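Local coordinates for conserved hypothetical secreted protein (Helicobacter pylori, PDB 4RNZ), which is probably a zinc-dependent M23-family metalloendopeptidase that acts on peptidoglycan and helps determine the shape of the bacterial cell, at residues H177-L191 and G315-R329. Numbering follows the deposited sequence.
Sequences HYYDSKAQEVAGFLL and GYIRTAKSKLHGKQR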
loop_
_atom_site.group_PDB
_atom_site.type_symbol
_atom_site.label_atom_id
_atom_site.label_comp_id
_atom_site.label_asym_id
_atom_site.label_seq_id
_atom_site.Cartn_x
_atom_site.Cartn_y
_atom_site.Cartn_z
ATOM N N HIS A 177 2.364 9.650 -3.995
ATOM C CA HIS A 177 1.583 9.963 -5.194
ATOM C C HIS A 177 2.450 9.914 -6.465
ATOM O O HIS A 177 3.669 9.966 -6.372
ATOM C CB HIS A 177 0.962 11.343 -5.039
ATOM C CG HIS A 177 0.020 11.438 -3.871
ATOM N ND1 HIS A 177 -1.312 11.753 -4.013
ATOM C CD2 HIS A 177 0.215 11.233 -2.544
ATOM C CE1 HIS A 177 -1.896 11.754 -2.826
ATOM N NE2 HIS A 177 -0.995 11.437 -1.918
ATOM N N TYR A 178 1.798 9.796 -7.627
ATOM C CA TYR A 178 2.457 9.748 -8.943
ATOM C C TYR A 178 2.353 11.106 -9.622
ATOM O O TYR A 178 1.324 11.779 -9.503
ATOM C CB TYR A 178 1.775 8.749 -9.861
ATOM C CG TYR A 178 1.864 7.267 -9.502
ATOM C CD1 TYR A 178 3.096 6.642 -9.208
ATOM C CD2 TYR A 178 0.704 6.470 -9.529
ATOM C CE1 TYR A 178 3.150 5.279 -8.919
ATOM C CE2 TYR A 178 0.739 5.118 -9.255
ATOM C CZ TYR A 178 1.959 4.512 -8.941
ATOM O OH TYR A 178 1.948 3.146 -8.686
ATOM N N TYR A 179 3.385 11.458 -10.345
ATOM C CA TYR A 179 3.468 12.717 -11.004
ATOM C C TYR A 179 3.904 12.556 -12.424
ATOM O O TYR A 179 4.691 11.693 -12.739
ATOM C CB TYR A 179 4.413 13.651 -10.261
ATOM C CG TYR A 179 3.855 14.071 -8.944
ATOM C CD1 TYR A 179 4.104 13.338 -7.822
ATOM C CD2 TYR A 179 3.007 15.136 -8.845
ATOM C CE1 TYR A 179 3.570 13.684 -6.621
ATOM C CE2 TYR A 179 2.465 15.488 -7.646
ATOM C CZ TYR A 179 2.746 14.748 -6.538
ATOM O OH TYR A 179 2.220 15.056 -5.338
ATOM N N ASP A 180 3.373 13.408 -13.266
ATOM C CA ASP A 180 3.852 13.460 -14.592
ATOM C C ASP A 180 5.114 14.209 -14.604
ATOM O O ASP A 180 5.664 14.643 -13.642
ATOM C CB ASP A 180 2.875 14.021 -15.623
ATOM C CG ASP A 180 2.592 15.489 -15.459
ATOM O OD1 ASP A 180 3.355 16.239 -14.865
ATOM O OD2 ASP A 180 1.549 15.871 -15.954
ATOM N N SER A 181 5.633 14.376 -15.824
ATOM C CA SER A 181 6.908 15.073 -16.033
ATOM C C SER A 181 6.882 16.589 -15.892
ATOM O O SER A 181 7.902 17.232 -15.897
ATOM C CB SER A 181 7.678 14.628 -17.294
ATOM O OG SER A 181 6.964 14.689 -18.481
ATOM N N LYS A 182 5.706 17.145 -15.733
ATOM C CA LYS A 182 5.587 18.527 -15.377
ATOM C C LYS A 182 5.309 18.640 -13.913
ATOM O O LYS A 182 4.862 19.644 -13.463
ATOM C CB LYS A 182 4.461 19.192 -16.149
ATOM C CG LYS A 182 4.676 19.335 -17.632
ATOM C CD LYS A 182 3.661 20.319 -18.177
ATOM C CE LYS A 182 3.872 20.689 -19.642
ATOM N NZ LYS A 182 3.584 22.120 -19.916
ATOM N N ALA A 183 5.574 17.584 -13.171
ATOM C CA ALA A 183 5.330 17.546 -11.748
ATOM C C ALA A 183 3.911 17.830 -11.330
ATOM O O ALA A 183 3.667 18.305 -10.279
ATOM C CB ALA A 183 6.282 18.450 -11.021
ATOM N N GLN A 184 2.972 17.465 -12.153
ATOM C CA GLN A 184 1.574 17.482 -11.749
ATOM C C GLN A 184 1.033 16.050 -11.576
ATOM O O GLN A 184 1.456 15.115 -12.255
ATOM C CB GLN A 184 0.731 18.325 -12.693
ATOM C CG GLN A 184 0.900 18.023 -14.150
ATOM C CD GLN A 184 0.257 19.085 -15.021
ATOM O OE1 GLN A 184 -0.683 19.770 -14.599
ATOM N NE2 GLN A 184 0.776 19.244 -16.235
ATOM N N GLU A 185 0.114 15.880 -10.642
ATOM C CA GLU A 185 -0.295 14.534 -10.238
ATOM C C GLU A 185 -1.037 13.789 -11.334
ATOM O O GLU A 185 -1.810 14.374 -12.091
ATOM C CB GLU A 185 -1.148 14.596 -8.990
ATOM C CG GLU A 185 -1.622 13.234 -8.489
ATOM C CD GLU A 185 -2.124 13.289 -7.064
ATOM O OE1 GLU A 185 -2.301 14.395 -6.524
ATOM O OE2 GLU A 185 -2.319 12.225 -6.460
ATOM N N VAL A 186 -0.779 12.492 -11.426
ATOM C CA VAL A 186 -1.516 11.636 -12.343
ATOM C C VAL A 186 -1.982 10.415 -11.593
ATOM O O VAL A 186 -1.424 10.068 -10.546
ATOM C CB VAL A 186 -0.688 11.234 -13.581
ATOM C CG1 VAL A 186 -0.264 12.487 -14.372
ATOM C CG2 VAL A 186 0.520 10.389 -13.178
ATOM N N ALA A 187 -3.041 9.806 -12.113
ATOM C CA ALA A 187 -3.622 8.612 -11.540
ATOM C C ALA A 187 -4.056 8.844 -10.087
ATOM O O ALA A 187 -3.984 7.943 -9.279
ATOM C CB ALA A 187 -2.622 7.468 -11.640
ATOM N N GLY A 188 -4.483 10.067 -9.766
ATOM C CA GLY A 188 -4.912 10.405 -8.426
ATOM C C GLY A 188 -6.325 9.916 -8.118
ATOM O O GLY A 188 -6.953 9.214 -8.913
ATOM N N PHE A 189 -6.797 10.277 -6.936
ATOM C CA PHE A 189 -8.142 9.978 -6.479
ATOM C C PHE A 189 -8.591 11.233 -5.769
ATOM O O PHE A 189 -7.801 11.864 -5.099
ATOM C CB PHE A 189 -8.112 8.808 -5.501
ATOM C CG PHE A 189 -7.661 7.520 -6.122
ATOM C CD1 PHE A 189 -8.584 6.651 -6.698
ATOM C CD2 PHE A 189 -6.313 7.181 -6.148
ATOM C CE1 PHE A 189 -8.175 5.464 -7.300
ATOM C CE2 PHE A 189 -5.893 5.993 -6.749
ATOM C CZ PHE A 189 -6.827 5.135 -7.319
ATOM N N LEU A 190 -9.835 11.640 -5.957
ATOM C CA LEU A 190 -10.360 12.810 -5.233
ATOM C C LEU A 190 -11.255 12.198 -4.172
ATOM O O LEU A 190 -12.373 11.795 -4.461
ATOM C CB LEU A 190 -11.151 13.742 -6.164
ATOM C CG LEU A 190 -10.430 14.170 -7.462
ATOM C CD1 LEU A 190 -11.388 14.651 -8.558
ATOM C CD2 LEU A 190 -9.361 15.222 -7.201
ATOM N N LEU A 191 -10.726 12.068 -2.973
ATOM C CA LEU A 191 -11.480 11.536 -1.860
ATOM C C LEU A 191 -12.215 12.654 -1.133
ATOM O O LEU A 191 -11.780 13.793 -1.139
ATOM C CB LEU A 191 -10.540 10.841 -0.883
ATOM C CG LEU A 191 -9.774 9.635 -1.399
ATOM C CD1 LEU A 191 -9.013 9.029 -0.233
ATOM C CD2 LEU A 191 -10.733 8.639 -2.024
ATOM N N GLY A 315 -3.819 13.586 2.244
ATOM C CA GLY A 315 -3.189 13.879 0.969
ATOM C C GLY A 315 -4.077 13.736 -0.243
ATOM O O GLY A 315 -3.795 14.330 -1.284
ATOM N N TYR A 316 -5.146 12.948 -0.141
ATOM C CA TYR A 316 -6.057 12.748 -1.265
ATOM C C TYR A 316 -7.381 13.465 -1.109
ATOM O O TYR A 316 -8.254 13.345 -1.993
ATOM C CB TYR A 316 -6.412 11.279 -1.401
ATOM C CG TYR A 316 -5.379 10.403 -2.023
ATOM C CD1 TYR A 316 -5.209 10.368 -3.417
ATOM C CD2 TYR A 316 -4.613 9.553 -1.239
ATOM C CE1 TYR A 316 -4.273 9.527 -3.999
ATOM C CE2 TYR A 316 -3.681 8.709 -1.808
ATOM C CZ TYR A 316 -3.516 8.693 -3.187
ATOM O OH TYR A 316 -2.578 7.842 -3.733
ATOM N N ILE A 317 -7.591 14.129 0.024
ATOM C CA ILE A 317 -8.814 14.919 0.168
ATOM C C ILE A 317 -8.530 16.325 -0.339
ATOM O O ILE A 317 -7.790 17.066 0.262
ATOM C CB ILE A 317 -9.325 14.904 1.607
ATOM C CG1 ILE A 317 -9.759 13.467 1.937
ATOM C CG2 ILE A 317 -10.493 15.869 1.767
ATOM C CD1 ILE A 317 -10.252 13.253 3.342
ATOM N N ARG A 318 -9.045 16.619 -1.508
ATOM C CA ARG A 318 -8.745 17.829 -2.244
ATOM C C ARG A 318 -9.770 17.904 -3.339
ATOM O O ARG A 318 -10.417 16.930 -3.612
ATOM C CB ARG A 318 -7.365 17.744 -2.880
ATOM C CG ARG A 318 -7.260 16.766 -4.048
ATOM C CD ARG A 318 -5.977 15.956 -4.009
ATOM N NE ARG A 318 -6.039 14.697 -4.756
ATOM C CZ ARG A 318 -4.983 13.908 -4.931
ATOM N NH1 ARG A 318 -3.828 14.268 -4.413
ATOM N NH2 ARG A 318 -5.065 12.780 -5.632
ATOM N N THR A 319 -9.863 19.033 -4.014
ATOM C CA THR A 319 -10.811 19.185 -5.108
ATOM C C THR A 319 -10.154 19.149 -6.460
ATOM O O THR A 319 -10.765 18.806 -7.447
ATOM C CB THR A 319 -11.556 20.511 -5.011
ATOM O OG1 THR A 319 -12.043 20.685 -3.685
ATOM C CG2 THR A 319 -12.684 20.496 -5.946
ATOM N N ALA A 320 -8.896 19.539 -6.483
ATOM C CA ALA A 320 -8.102 19.475 -7.680
ATOM C C ALA A 320 -6.932 18.557 -7.505
ATOM O O ALA A 320 -6.536 18.255 -6.418
ATOM C CB ALA A 320 -7.584 20.847 -8.027
ATOM N N LYS A 321 -6.390 18.163 -8.639
ATOM C CA LYS A 321 -5.079 17.555 -8.807
ATOM C C LYS A 321 -3.940 18.340 -8.123
ATOM O O LYS A 321 -3.845 19.541 -8.221
ATOM C CB LYS A 321 -4.786 17.495 -10.299
ATOM C CG LYS A 321 -5.341 16.291 -11.018
ATOM C CD LYS A 321 -5.364 16.477 -12.537
ATOM C CE LYS A 321 -6.755 16.245 -13.123
ATOM N NZ LYS A 321 -6.961 14.921 -13.766
ATOM N N SER A 322 -3.059 17.625 -7.459
ATOM C CA SER A 322 -1.928 18.215 -6.832
ATOM C C SER A 322 -0.820 18.505 -7.844
ATOM O O SER A 322 -0.818 18.013 -8.947
ATOM C CB SER A 322 -1.483 17.298 -5.705
ATOM O OG SER A 322 -0.339 17.726 -5.013
ATOM N N LYS A 323 0.098 19.353 -7.429
ATOM C CA LYS A 323 1.318 19.632 -8.147
ATOM C C LYS A 323 2.360 19.789 -7.093
ATOM O O LYS A 323 2.031 20.137 -5.988
ATOM C CB LYS A 323 1.277 20.954 -8.890
ATOM C CG LYS A 323 0.217 21.120 -9.927
ATOM C CD LYS A 323 0.323 22.516 -10.475
ATOM C CE LYS A 323 -0.693 22.779 -11.549
ATOM N NZ LYS A 323 -0.287 23.804 -12.542
ATOM N N LEU A 324 3.611 19.549 -7.454
ATOM C CA LEU A 324 4.708 19.784 -6.557
ATOM C C LEU A 324 5.094 21.243 -6.622
ATOM O O LEU A 324 4.936 21.854 -7.634
ATOM C CB LEU A 324 5.908 18.927 -6.915
ATOM C CG LEU A 324 5.805 17.420 -6.838
ATOM C CD1 LEU A 324 7.125 16.760 -7.130
ATOM C CD2 LEU A 324 5.301 17.009 -5.492
ATOM N N HIS A 325 5.628 21.760 -5.522
ATOM C CA HIS A 325 6.054 23.149 -5.426
ATOM C C HIS A 325 7.397 23.316 -4.735
ATOM O O HIS A 325 7.933 22.377 -4.134
ATOM C CB HIS A 325 5.004 23.929 -4.643
ATOM C CG HIS A 325 3.661 23.895 -5.286
ATOM N ND1 HIS A 325 3.393 24.578 -6.450
ATOM C CD2 HIS A 325 2.522 23.241 -4.958
ATOM C CE1 HIS A 325 2.139 24.358 -6.808
ATOM N NE2 HIS A 325 1.589 23.553 -5.918
ATOM N N GLY A 326 7.916 24.536 -4.817
ATOM C CA GLY A 326 9.118 24.930 -4.090
ATOM C C GLY A 326 10.314 24.084 -4.464
ATOM O O GLY A 326 10.496 23.704 -5.623
ATOM N N LYS A 327 11.112 23.764 -3.461
ATOM C CA LYS A 327 12.296 22.958 -3.673
ATOM C C LYS A 327 11.940 21.504 -4.027
ATOM O O LYS A 327 12.692 20.855 -4.734
ATOM C CB LYS A 327 13.214 23.014 -2.446
ATOM C CG LYS A 327 14.692 22.971 -2.801
ATOM C CD LYS A 327 15.552 22.617 -1.597
ATOM C CE LYS A 327 16.985 22.310 -2.009
ATOM N NZ LYS A 327 17.589 21.282 -1.117
ATOM N N GLN A 328 10.807 20.996 -3.540
ATOM C CA GLN A 328 10.327 19.667 -3.943
ATOM C C GLN A 328 10.143 19.568 -5.448
ATOM O O GLN A 328 10.452 18.533 -6.051
ATOM C CB GLN A 328 8.999 19.309 -3.265
ATOM C CG GLN A 328 9.135 18.773 -1.849
ATOM C CD GLN A 328 7.888 18.044 -1.399
ATOM O OE1 GLN A 328 6.795 18.281 -1.908
ATOM N NE2 GLN A 328 8.045 17.144 -0.450
ATOM N N ARG A 329 9.624 20.636 -6.043
ATOM C CA ARG A 329 9.408 20.681 -7.488
ATOM C C ARG A 329 10.726 20.699 -8.261
ATOM O O ARG A 329 10.891 19.946 -9.238
ATOM C CB ARG A 329 8.574 21.898 -7.861
ATOM C CG ARG A 329 8.440 22.116 -9.348
ATOM C CD ARG A 329 7.532 23.290 -9.652
ATOM N NE ARG A 329 7.180 23.292 -11.066
ATOM C CZ ARG A 329 6.066 22.771 -11.575
ATOM N NH1 ARG A 329 5.133 22.192 -10.801
ATOM N NH2 ARG A 329 5.874 22.830 -12.879
HETATM O O HOH W 1 -12.579 16.537 -1.314
#
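Tyr316 lays one ring face under His177, whose CE1 stands 3.3 Å above the ring plane near its centre, the planes 31° apart. Phe189 turns its edge toward the Tyr316 ring in an offset edge-to-face pair, so a broad aromatic side chain suits this place. Leu191 packs its CD1 on Tyr316 CB while its N donates to Tyr316 O at 2.9 Å. Arg318 suits the next site because its planar, cationic guanidinium can meet a carboxylate and a backbone carbonyl together: NH1 forms a salt bridge of 2.6 Å with Glu185 OE1, and NH2 donates to both Glu185 OE2 and Phe189 O. The carboxylate stands almost perpendicular to the guanidinium, and His177 ND1 donates to Glu185 OE2 (2.7 Å) from the face opposite Arg318 NH2. This double grip probably keeps Glu185 ionised; its extended chain, CG anti to the backbone N (chi1 -180°), carries the charge that far. Ser322 O accepts from Glu185 N, and Leu324 N donates to Ala183 O at 3.1 Å, flanking the single bridge between Gln184 and Lys323. Branched Leu324 sets CD2 over the Tyr179 face as a CH-pi contact, while the phenol hydroxyl bonds Asn175. Arg329, in the first turn of helix 326-348, passes its guanidinium over Ala183 CB. Residues 315-329 run beside the antiparallel pair 178-179 and 185-186, from strand 299-306, which Leu191 and Tyr316 touch, to helix 326-348.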